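Local coordinates for protein lovastatin nonaketide synthase mokA (Monascus pilosus, PDB 6AD3) that carries out the iterative nine-step assembly of the lovastatin (monacolin K) polyketide as a type I nonaketide synthase, of which this chain is the condensation domain, at residues 323-334 with 386-397; 369-377 with 400-411. The protein carries 1 engineered substitution. All coordinates share one frame; numbering follows the deposited sequence.

Contact 1: 323-334 with 386-397; sequences HKATPMQFYLAA and FGEHLVATKDKV
Lys-394 crosses the side chain of Gln-329 obliquely. Its CB lies 3.3 Å from Gln-329 OE1. CG comes nearer, 3.0 Å from OE1. The chain then bends at chi2 (-105°) and chi3, which turns it along the turn before helix 327-334. CD and CE pass the carbonyl of Lys-324, with CE 3.6 Å from Lys-324 O. The tip turns back to its own helix: NZ forms a salt bridge with Asp-395 OD1, on the syn side.

The Gln-329 side chain is held by the cap. Its OE1 accepts from Thr-326 N at 2.9 Å, from above the amide carbonyl plane, and the Gln-329 N donates to Thr-326 OG1. This capping box opens the helix.

Leu-390 wedges its CD1 against Phe-330 CA (3.6 Å) and its CD2 against His-323 CB (3.8 Å). Beyond it the edge of Phe-386 meets the face of Phe-330, with CE2 3.5 Å above the ring centre and the planes at 52°. Phe-386 also stacks with Phe-510. Leu-332 CD2 and Val-397 CG2 meet tip to tip.

Helices 327-343 and 386-401 pack crosswise in the condensation domain, their segments 327-334 and 386-397 running at 112°. Phe-437 of strand 435-440 lies against Met-328 and Leu-332, and helix 310-322 beside Phe-330. No hydrogen bond links the two segments. Apolar contact joins them, while Lys-394 NZ is met by Asp-395 and Gln-329 OE1 by the cap.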
loop_
_atom_site.group_PDB
_atom_site.type_symbol
_atom_site.label_atom_id
_atom_site.label_comp_id
_atom_site.label_asym_id
_atom_site.label_seq_id
_atom_site.Cartn_x
_atom_site.Cartn_y
_atom_site.Cartn_z
ATOM N N HIS A 323 -19.860 19.767 -2.001
ATOM C CA HIS A 323 -19.408 19.698 -3.389
ATOM C C HIS A 323 -19.717 18.397 -4.095
ATOM O O HIS A 323 -19.213 18.173 -5.209
ATOM C CB HIS A 323 -17.905 19.975 -3.477
ATOM C CG HIS A 323 -17.531 21.378 -3.108
ATOM N ND1 HIS A 323 -17.473 21.820 -1.803
ATOM C CD2 HIS A 323 -17.172 22.436 -3.874
ATOM C CE1 HIS A 323 -17.120 23.092 -1.783
ATOM N NE2 HIS A 323 -16.961 23.495 -3.028
ATOM N N LYS A 324 -20.454 17.506 -3.431
ATOM C CA LYS A 324 -20.802 16.191 -3.970
ATOM C C LYS A 324 -19.569 15.342 -4.209
ATOM O O LYS A 324 -19.491 14.591 -5.182
ATOM C CB LYS A 324 -21.603 16.341 -5.285
ATOM C CG LYS A 324 -22.958 17.017 -5.095
ATOM C CD LYS A 324 -23.875 16.739 -6.276
ATOM C CE LYS A 324 -24.977 17.776 -6.400
ATOM N NZ LYS A 324 -25.996 17.604 -5.326
ATOM N N ALA A 325 -18.567 15.547 -3.368
ATOM C CA ALA A 325 -17.307 14.805 -3.433
ATOM C C ALA A 325 -17.101 14.002 -2.142
ATOM O O ALA A 325 -17.904 14.067 -1.190
ATOM C CB ALA A 325 -16.165 15.781 -3.635
ATOM N N THR A 326 -16.083 13.171 -2.123
ATOM C CA THR A 326 -15.761 12.412 -0.920
ATOM C C THR A 326 -14.561 13.044 -0.206
ATOM O O THR A 326 -13.745 13.688 -0.827
ATOM C CB THR A 326 -15.377 10.964 -1.263
ATOM O OG1 THR A 326 -14.166 10.975 -2.011
ATOM C CG2 THR A 326 -16.469 10.277 -2.098
ATOM N N PRO A 327 -14.404 12.764 1.095
ATOM C CA PRO A 327 -13.214 13.249 1.794
ATOM C C PRO A 327 -11.927 12.769 1.097
ATOM O O PRO A 327 -10.986 13.525 0.975
ATOM C CB PRO A 327 -13.354 12.615 3.183
ATOM C CG PRO A 327 -14.854 12.616 3.394
ATOM C CD PRO A 327 -15.425 12.253 2.030
ATOM N N MET A 328 -11.898 11.530 0.634
ATOM C CA MET A 328 -10.712 11.052 -0.101
ATOM C C MET A 328 -10.325 11.990 -1.221
ATOM O O MET A 328 -9.154 12.361 -1.357
ATOM C CB MET A 328 -10.925 9.663 -0.688
ATOM C CG MET A 328 -9.641 9.106 -1.327
ATOM S SD MET A 328 -9.405 9.586 -3.068
ATOM C CE MET A 328 -10.198 8.212 -3.901
ATOM N N GLN A 329 -11.316 12.452 -1.972
ATOM C CA GLN A 329 -11.038 13.313 -3.100
ATOM C C GLN A 329 -10.537 14.675 -2.670
ATOM O O GLN A 329 -9.695 15.245 -3.327
ATOM C CB GLN A 329 -12.251 13.445 -3.978
ATOM C CG GLN A 329 -12.591 12.152 -4.688
ATOM C CD GLN A 329 -14.076 12.033 -5.058
ATOM O OE1 GLN A 329 -14.896 12.893 -4.729
ATOM N NE2 GLN A 329 -14.433 10.886 -5.593
ATOM N N PHE A 330 -10.990 15.134 -1.508
ATOM C CA PHE A 330 -10.482 16.385 -0.910
ATOM C C PHE A 330 -8.994 16.234 -0.505
ATOM O O PHE A 330 -8.125 17.065 -0.874
ATOM C CB PHE A 330 -11.341 16.753 0.333
ATOM C CG PHE A 330 -11.155 18.194 0.817
ATOM C CD1 PHE A 330 -9.943 18.614 1.389
ATOM C CD2 PHE A 330 -12.203 19.071 0.807
ATOM C CE1 PHE A 330 -9.808 19.892 1.902
ATOM C CE2 PHE A 330 -12.054 20.347 1.270
ATOM C CZ PHE A 330 -10.864 20.775 1.806
ATOM N N TYR A 331 -8.669 15.131 0.166
ATOM C CA TYR A 331 -7.306 14.911 0.584
ATOM C C TYR A 331 -6.378 14.816 -0.675
ATOM O O TYR A 331 -5.250 15.323 -0.676
ATOM C CB TYR A 331 -7.220 13.656 1.458
ATOM C CG TYR A 331 -7.849 13.814 2.805
ATOM C CD1 TYR A 331 -7.275 14.648 3.751
ATOM C CD2 TYR A 331 -9.002 13.092 3.181
ATOM C CE1 TYR A 331 -7.875 14.861 4.973
ATOM C CE2 TYR A 331 -9.583 13.268 4.431
ATOM C CZ TYR A 331 -8.966 14.121 5.350
ATOM O OH TYR A 331 -9.515 14.385 6.602
ATOM N N LEU A 332 -6.869 14.153 -1.727
ATOM C CA LEU A 332 -6.079 13.942 -2.947
ATOM C C LEU A 332 -5.878 15.279 -3.666
ATOM O O LEU A 332 -4.778 15.627 -4.064
ATOM C CB LEU A 332 -6.799 12.961 -3.860
ATOM C CG LEU A 332 -6.180 12.861 -5.271
ATOM C CD1 LEU A 332 -4.750 12.366 -5.225
ATOM C CD2 LEU A 332 -7.021 11.952 -6.132
ATOM N N ALA A 333 -6.950 16.052 -3.770
ATOM C CA ALA A 333 -6.867 17.338 -4.403
ATOM C C ALA A 333 -5.894 18.266 -3.690
ATOM O O ALA A 333 -5.138 18.960 -4.333
ATOM C CB ALA A 333 -8.271 17.985 -4.518
ATOM N N ALA A 334 -5.930 18.279 -2.358
ATOM C CA ALA A 334 -5.069 19.105 -1.585
ATOM C C ALA A 334 -3.594 18.640 -1.706
ATOM O O ALA A 334 -2.669 19.451 -1.774
ATOM C CB ALA A 334 -5.539 19.114 -0.136
ATOM N N PHE A 386 -10.320 26.160 -4.937
ATOM C CA PHE A 386 -10.156 24.801 -4.457
ATOM C C PHE A 386 -11.435 24.033 -4.688
ATOM O O PHE A 386 -11.392 22.919 -5.132
ATOM C CB PHE A 386 -9.758 24.742 -2.988
ATOM C CG PHE A 386 -9.418 23.345 -2.518
ATOM C CD1 PHE A 386 -8.205 22.781 -2.856
ATOM C CD2 PHE A 386 -10.374 22.535 -1.937
ATOM C CE1 PHE A 386 -7.908 21.457 -2.515
ATOM C CE2 PHE A 386 -10.090 21.186 -1.624
ATOM C CZ PHE A 386 -8.864 20.663 -1.941
ATOM N N GLY A 387 -12.584 24.670 -4.464
ATOM C CA GLY A 387 -13.853 24.008 -4.689
ATOM C C GLY A 387 -13.983 23.480 -6.100
ATOM O O GLY A 387 -14.511 22.384 -6.315
ATOM N N GLU A 388 -13.613 24.304 -7.073
ATOM C CA GLU A 388 -13.616 23.898 -8.478
ATOM C C GLU A 388 -12.659 22.729 -8.734
ATOM O O GLU A 388 -12.981 21.798 -9.458
ATOM C CB GLU A 388 -13.249 25.092 -9.373
ATOM C CG GLU A 388 -14.269 26.220 -9.263
ATOM C CD GLU A 388 -13.866 27.496 -10.004
ATOM O OE1 GLU A 388 -12.675 27.803 -10.110
ATOM O OE2 GLU A 388 -14.780 28.274 -10.328
ATOM N N HIS A 389 -11.504 22.784 -8.098
ATOM C CA HIS A 389 -10.486 21.751 -8.268
ATOM C C HIS A 389 -10.943 20.455 -7.625
ATOM O O HIS A 389 -10.622 19.365 -8.107
ATOM C CB HIS A 389 -9.212 22.215 -7.642
ATOM C CG HIS A 389 -8.046 21.318 -7.901
ATOM N ND1 HIS A 389 -7.658 20.954 -9.172
ATOM C CD2 HIS A 389 -7.101 20.840 -7.064
ATOM C CE1 HIS A 389 -6.494 20.330 -9.109
ATOM N NE2 HIS A 389 -6.161 20.203 -7.834
ATOM N N LEU A 390 -11.669 20.575 -6.520
ATOM C CA LEU A 390 -12.227 19.413 -5.844
ATOM C C LEU A 390 -13.211 18.695 -6.739
ATOM O O LEU A 390 -13.187 17.455 -6.891
ATOM C CB LEU A 390 -12.919 19.853 -4.549
ATOM C CG LEU A 390 -13.652 18.779 -3.766
ATOM C CD1 LEU A 390 -12.745 17.620 -3.379
ATOM C CD2 LEU A 390 -14.281 19.378 -2.521
ATOM N N VAL A 391 -14.094 19.452 -7.376
ATOM C CA VAL A 391 -15.070 18.830 -8.233
ATOM C C VAL A 391 -14.372 18.191 -9.423
ATOM O O VAL A 391 -14.711 17.077 -9.836
ATOM C CB VAL A 391 -16.128 19.868 -8.679
ATOM C CG1 VAL A 391 -16.946 19.352 -9.862
ATOM C CG2 VAL A 391 -17.041 20.187 -7.501
ATOM N N ALA A 392 -13.385 18.879 -9.982
ATOM C CA ALA A 392 -12.675 18.326 -11.153
ATOM C C ALA A 392 -11.893 17.075 -10.761
ATOM O O ALA A 392 -11.817 16.108 -11.514
ATOM C CB ALA A 392 -11.754 19.355 -11.767
ATOM N N THR A 393 -11.371 17.076 -9.552
ATOM C CA THR A 393 -10.615 15.924 -9.058
ATOM C C THR A 393 -11.560 14.751 -8.787
ATOM O O THR A 393 -11.265 13.610 -9.157
ATOM C CB THR A 393 -9.815 16.295 -7.801
ATOM O OG1 THR A 393 -8.831 17.279 -8.154
ATOM C CG2 THR A 393 -9.072 15.051 -7.229
ATOM N N LYS A 394 -12.729 15.034 -8.226
ATOM C CA LYS A 394 -13.779 14.049 -8.134
ATOM C C LYS A 394 -14.092 13.386 -9.501
ATOM O O LYS A 394 -14.213 12.170 -9.587
ATOM C CB LYS A 394 -15.022 14.690 -7.537
ATOM C CG LYS A 394 -16.177 13.750 -7.256
ATOM C CD LYS A 394 -17.294 13.886 -8.263
ATOM C CE LYS A 394 -17.892 15.281 -8.303
ATOM N NZ LYS A 394 -18.695 15.467 -9.549
ATOM N N ASP A 395 -14.269 14.180 -10.546
ATOM C CA ASP A 395 -14.578 13.619 -11.877
ATOM C C ASP A 395 -13.408 12.777 -12.427
ATOM O O ASP A 395 -13.608 11.712 -13.017
ATOM C CB ASP A 395 -14.912 14.747 -12.864
ATOM C CG ASP A 395 -16.202 15.462 -12.516
ATOM O OD1 ASP A 395 -17.056 14.866 -11.838
ATOM O OD2 ASP A 395 -16.328 16.653 -12.856
ATOM N N LYS A 396 -12.191 13.210 -12.131
ATOM C CA LYS A 396 -10.968 12.520 -12.601
ATOM C C LYS A 396 -10.872 11.138 -11.950
ATOM O O LYS A 396 -10.529 10.139 -12.596
ATOM C CB LYS A 396 -9.741 13.369 -12.245
ATOM C CG LYS A 396 -8.395 12.765 -12.629
ATOM C CD LYS A 396 -7.242 13.787 -12.512
ATOM C CE LYS A 396 -7.212 14.709 -13.719
ATOM N NZ LYS A 396 -5.945 14.717 -14.439
ATOM N N VAL A 397 -11.182 11.078 -10.666
ATOM C CA VAL A 397 -11.160 9.819 -9.933
ATOM C C VAL A 397 -12.277 8.876 -10.369
ATOM O O VAL A 397 -12.040 7.696 -10.666
ATOM C CB VAL A 397 -11.292 10.076 -8.428
ATOM C CG1 VAL A 397 -11.583 8.795 -7.685
ATOM C CG2 VAL A 397 -10.048 10.766 -7.889
#

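Contact 2: 369-377 with 400-411; sequences FANLLPLRF and AMQHARVPYGVL
The Tyr-408 ring has Leu-372 CD1 over one face, offset toward the rim, in a CH-pi contact 4.0 Å from the ring centroid. Asn-371 OD1 lies at the ring edge, in its plane. The amide of Asn-371 is the second flat group, and both its ends are used. OD1 takes the N-H of Tyr-408 on a lone pair, in the carbonyl plane, at 2.9 Å. ND2 donates to Val-406 O, which lies close to the amide plane, also at 2.9 Å, in a nearly straight bond (166°). These two bonds set which way round the amide sits. Water 1 accepts from ND2 and donates to Ala-404 O. Water 2 donates to both Leu-372 O and Val-406 O, so a strand carbonyl and a loop carbonyl share it.

CG of Tyr-408 sits between the backbone N and the carbonyl carbon (chi1 74°). This holds the ring beside the strand, next to Leu-372, and the two side chains point the same way.

Apolar contacts continue along the strand. Leu-373 CD1 packs on Met-401 SD (3.8 Å) and on Ala-404 CB. Leu-375 CD1 meets Ala-400 CB (3.6 Å). Pro-374, the centre of an inverse gamma turn, meets Leu-411 tip to tip, CG to CD2 at 3.7 Å. Trp-262 of helix 256-266 packs on Ala-400 and Leu-411.

Strand 371-377 is an outermost strand of its mixed sheet and pairs with strand 348-354. On this side it gains no further strand: the Asn-371 side chain binds the loop backbone. The amide thus satisfies Val-406 O and the first N-H of helix 408-411, while the buried Leu-372 N has no partner.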
loop_
_atom_site.group_PDB
_atom_site.type_symbol
_atom_site.label_atom_id
_atom_site.label_comp_id
_atom_site.label_asym_id
_atom_site.label_seq_id
_atom_site.Cartn_x
_atom_site.Cartn_y
_atom_site.Cartn_z
ATOM N N PHE A 369 -3.754 -8.171 -3.997
ATOM C CA PHE A 369 -4.668 -7.646 -5.039
ATOM C C PHE A 369 -4.403 -6.191 -5.339
ATOM O O PHE A 369 -4.781 -5.717 -6.395
ATOM C CB PHE A 369 -6.113 -7.772 -4.608
ATOM C CG PHE A 369 -6.614 -9.186 -4.575
ATOM C CD1 PHE A 369 -7.083 -9.787 -5.731
ATOM C CD2 PHE A 369 -6.558 -9.946 -3.402
ATOM C CE1 PHE A 369 -7.574 -11.089 -5.694
ATOM C CE2 PHE A 369 -7.052 -11.239 -3.371
ATOM C CZ PHE A 369 -7.582 -11.798 -4.499
ATOM N N ALA A 370 -3.797 -5.482 -4.389
ATOM C CA ALA A 370 -3.667 -4.013 -4.445
ATOM C C ALA A 370 -2.942 -3.490 -5.696
ATOM O O ALA A 370 -2.079 -4.150 -6.283
ATOM C CB ALA A 370 -2.998 -3.487 -3.177
ATOM N N ASN A 371 -3.316 -2.291 -6.100
ATOM C CA ASN A 371 -2.890 -1.759 -7.369
ATOM C C ASN A 371 -2.617 -0.246 -7.220
ATOM O O ASN A 371 -2.898 0.353 -6.136
ATOM C CB ASN A 371 -3.986 -1.996 -8.362
ATOM C CG ASN A 371 -3.555 -1.752 -9.807
ATOM O OD1 ASN A 371 -2.379 -1.895 -10.176
ATOM N ND2 ASN A 371 -4.556 -1.513 -10.660
ATOM N N LEU A 372 -2.097 0.350 -8.274
ATOM C CA LEU A 372 -1.905 1.784 -8.345
ATOM C C LEU A 372 -2.452 2.276 -9.683
ATOM O O LEU A 372 -2.315 1.600 -10.678
ATOM C CB LEU A 372 -0.429 2.095 -8.302
ATOM C CG LEU A 372 0.254 1.850 -6.971
ATOM C CD1 LEU A 372 1.753 1.829 -7.143
ATOM C CD2 LEU A 372 -0.180 2.883 -5.977
ATOM N N LEU A 373 -3.210 3.375 -9.632
ATOM C CA LEU A 373 -3.797 3.994 -10.833
ATOM C C LEU A 373 -3.077 5.306 -11.107
ATOM O O LEU A 373 -3.052 6.186 -10.258
ATOM C CB LEU A 373 -5.265 4.259 -10.600
ATOM C CG LEU A 373 -6.110 3.058 -10.141
ATOM C CD1 LEU A 373 -7.549 3.475 -9.871
ATOM C CD2 LEU A 373 -6.062 1.980 -11.189
ATOM N N PRO A 374 -2.483 5.447 -12.309
ATOM C CA PRO A 374 -1.574 6.565 -12.491
ATOM C C PRO A 374 -2.285 7.793 -13.020
ATOM O O PRO A 374 -2.392 7.978 -14.233
ATOM C CB PRO A 374 -0.561 6.022 -13.513
ATOM C CG PRO A 374 -1.327 5.049 -14.307
ATOM C CD PRO A 374 -2.332 4.443 -13.378
ATOM N N LEU A 375 -2.808 8.614 -12.123
ATOM C CA LEU A 375 -3.571 9.779 -12.541
ATOM C C LEU A 375 -2.601 10.867 -13.043
ATOM O O LEU A 375 -1.784 11.351 -12.298
ATOM C CB LEU A 375 -4.363 10.356 -11.362
ATOM C CG LEU A 375 -5.701 9.795 -10.913
ATOM C CD1 LEU A 375 -5.982 8.388 -11.359
ATOM C CD2 LEU A 375 -5.823 9.974 -9.402
ATOM N N ARG A 376 -2.870 11.419 -14.225
ATOM C CA ARG A 376 -2.048 12.497 -14.716
ATOM C C ARG A 376 -2.778 13.816 -14.454
ATOM O O ARG A 376 -3.961 13.996 -14.877
ATOM C CB ARG A 376 -1.835 12.332 -16.212
ATOM C CG ARG A 376 -0.968 13.405 -16.818
ATOM C CD ARG A 376 -0.515 13.040 -18.220
ATOM N NE ARG A 376 0.545 13.960 -18.681
ATOM C CZ ARG A 376 1.235 13.788 -19.809
ATOM N NH1 ARG A 376 0.940 12.775 -20.619
ATOM N NH2 ARG A 376 2.297 14.538 -20.070
ATOM N N PHE A 377 -2.112 14.738 -13.776
ATOM C CA PHE A 377 -2.683 16.057 -13.533
ATOM C C PHE A 377 -1.942 17.058 -14.430
ATOM O O PHE A 377 -0.814 17.450 -14.126
ATOM C CB PHE A 377 -2.494 16.471 -12.061
ATOM C CG PHE A 377 -3.407 15.781 -11.112
ATOM C CD1 PHE A 377 -3.146 14.473 -10.704
ATOM C CD2 PHE A 377 -4.494 16.471 -10.522
ATOM C CE1 PHE A 377 -3.985 13.844 -9.831
ATOM C CE2 PHE A 377 -5.323 15.823 -9.612
ATOM C CZ PHE A 377 -5.051 14.509 -9.260
ATOM N N ALA A 400 -11.197 7.452 -13.661
ATOM C CA ALA A 400 -10.160 6.460 -13.415
ATOM C C ALA A 400 -10.776 5.141 -12.936
ATOM O O ALA A 400 -10.319 4.087 -13.317
ATOM C CB ALA A 400 -9.141 6.970 -12.415
ATOM N N MET A 401 -11.793 5.220 -12.079
ATOM C CA MET A 401 -12.362 4.036 -11.444
ATOM C C MET A 401 -13.179 3.197 -12.427
ATOM O O MET A 401 -13.323 1.979 -12.242
ATOM C CB MET A 401 -13.231 4.430 -10.240
ATOM C CG MET A 401 -12.430 4.965 -9.073
ATOM S SD MET A 401 -11.134 3.840 -8.528
ATOM C CE MET A 401 -12.092 2.481 -7.919
ATOM N N GLN A 402 -13.516 3.772 -13.569
ATOM C CA GLN A 402 -14.078 2.985 -14.648
ATOM C C GLN A 402 -13.048 2.107 -15.358
ATOM O O GLN A 402 -13.401 1.329 -16.235
ATOM C CB GLN A 402 -14.771 3.910 -15.648
ATOM C CG GLN A 402 -15.961 4.622 -15.045
ATOM C CD GLN A 402 -16.510 5.678 -15.964
ATOM O OE1 GLN A 402 -15.806 6.176 -16.837
ATOM N NE2 GLN A 402 -17.775 6.023 -15.783
ATOM N N HIS A 403 -11.766 2.364 -15.114
ATOM C CA HIS A 403 -10.715 1.677 -15.837
ATOM C C HIS A 403 -9.714 1.174 -14.824
ATOM O O HIS A 403 -8.533 1.153 -15.093
ATOM C CB HIS A 403 -10.001 2.632 -16.810
ATOM C CG HIS A 403 -10.930 3.311 -17.770
ATOM N ND1 HIS A 403 -11.576 2.629 -18.772
ATOM C CD2 HIS A 403 -11.385 4.583 -17.828
ATOM C CE1 HIS A 403 -12.360 3.458 -19.436
ATOM N NE2 HIS A 403 -12.235 4.660 -18.908
ATOM N N ALA A 404 -10.196 0.761 -13.670
ATOM C CA ALA A 404 -9.294 0.453 -12.549
ATOM C C ALA A 404 -8.659 -0.954 -12.581
ATOM O O ALA A 404 -7.831 -1.245 -11.745
ATOM C CB ALA A 404 -10.020 0.631 -11.226
ATOM N N ARG A 405 -9.133 -1.835 -13.462
ATOM C CA ARG A 405 -8.767 -3.255 -13.402
ATOM C C ARG A 405 -7.381 -3.578 -13.971
ATOM O O ARG A 405 -6.895 -4.692 -13.831
ATOM C CB ARG A 405 -9.787 -4.088 -14.144
ATOM C CG ARG A 405 -11.151 -4.136 -13.493
ATOM C CD ARG A 405 -12.101 -4.962 -14.362
ATOM N NE ARG A 405 -13.488 -4.506 -14.291
ATOM C CZ ARG A 405 -14.375 -4.960 -13.413
ATOM N NH1 ARG A 405 -14.016 -5.860 -12.503
ATOM N NH2 ARG A 405 -15.620 -4.508 -13.436
ATOM N N VAL A 406 -6.715 -2.611 -14.567
ATOM C CA VAL A 406 -5.429 -2.865 -15.139
ATOM C C VAL A 406 -4.308 -2.823 -14.086
ATOM O O VAL A 406 -4.046 -1.765 -13.514
ATOM C CB VAL A 406 -5.108 -1.853 -16.234
ATOM C CG1 VAL A 406 -3.773 -2.181 -16.863
ATOM C CG2 VAL A 406 -6.190 -1.881 -17.277
ATOM N N PRO A 407 -3.622 -3.963 -13.861
ATOM C CA PRO A 407 -2.469 -3.927 -12.943
ATOM C C PRO A 407 -1.358 -2.996 -13.495
ATOM O O PRO A 407 -1.079 -3.017 -14.693
ATOM C CB PRO A 407 -1.992 -5.372 -12.928
ATOM C CG PRO A 407 -3.213 -6.186 -13.268
ATOM C CD PRO A 407 -3.958 -5.338 -14.262
ATOM N N TYR A 408 -0.867 -2.071 -12.683
ATOM C CA TYR A 408 -0.043 -0.966 -13.231
ATOM C C TYR A 408 1.230 -1.509 -13.920
ATOM O O TYR A 408 1.710 -0.926 -14.887
ATOM C CB TYR A 408 0.307 0.082 -12.182
ATOM C CG TYR A 408 1.354 -0.348 -11.203
ATOM C CD1 TYR A 408 1.033 -1.161 -10.120
ATOM C CD2 TYR A 408 2.626 0.118 -11.295
ATOM C CE1 TYR A 408 1.993 -1.550 -9.188
ATOM C CE2 TYR A 408 3.619 -0.286 -10.385
ATOM C CZ TYR A 408 3.253 -1.057 -9.284
ATOM O OH TYR A 408 4.254 -1.481 -8.442
ATOM N N GLY A 409 1.760 -2.641 -13.441
ATOM C CA GLY A 409 2.951 -3.231 -14.061
ATOM C C GLY A 409 2.718 -3.618 -15.515
ATOM O O GLY A 409 3.629 -3.512 -16.357
ATOM N N VAL A 410 1.498 -4.038 -15.854
ATOM C CA VAL A 410 1.259 -4.308 -17.278
ATOM C C VAL A 410 1.183 -3.052 -18.119
ATOM O O VAL A 410 1.770 -3.013 -19.212
ATOM C CB VAL A 410 0.185 -5.376 -17.641
ATOM C CG1 VAL A 410 -0.482 -6.027 -16.484
ATOM C CG2 VAL A 410 -0.744 -4.954 -18.780
ATOM N N LEU A 411 0.692 -1.962 -17.541
ATOM C CA LEU A 411 0.784 -0.639 -18.220
ATOM C C LEU A 411 2.221 -0.211 -18.409
ATOM O O LEU A 411 2.635 0.231 -19.494
ATOM C CB LEU A 411 0.042 0.421 -17.430
ATOM C CG LEU A 411 0.003 1.784 -18.091
ATOM C CD1 LEU A 411 -0.742 1.732 -19.418
ATOM C CD2 LEU A 411 -0.613 2.824 -17.179
HETATM O O HOH W 1 -7.292 -1.318 -9.158
HETATM O O HOH W 2 -3.098 0.850 -13.421
#

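In the fold
Helix 386-401 links the two contacts: its first turns pack on helix 327-343 in contact 1, and its end, with the loop and helix 408-414 that follow, meets strand 371-377 in contact 2. The contact centres are 18 Å apart, but side chains meet directly. Leu-332 CD2 touches Leu-375 CD2 at 4.0 Å, and Thr-393 OG1 lies 4.1 Å from Phe-377 CE2. Helix and edge strand share one core beside the six-stranded sheet. Just before that strand, Phe-369 N and Ala-370 N hydrogen-bond Asp-212, which by sequence probably corresponds to the aspartate of the HHxxxDG active-site motif of condensation domains, whose second histidine position holds arginine in this chain. Through these bonds contact 2 reaches the motif in space.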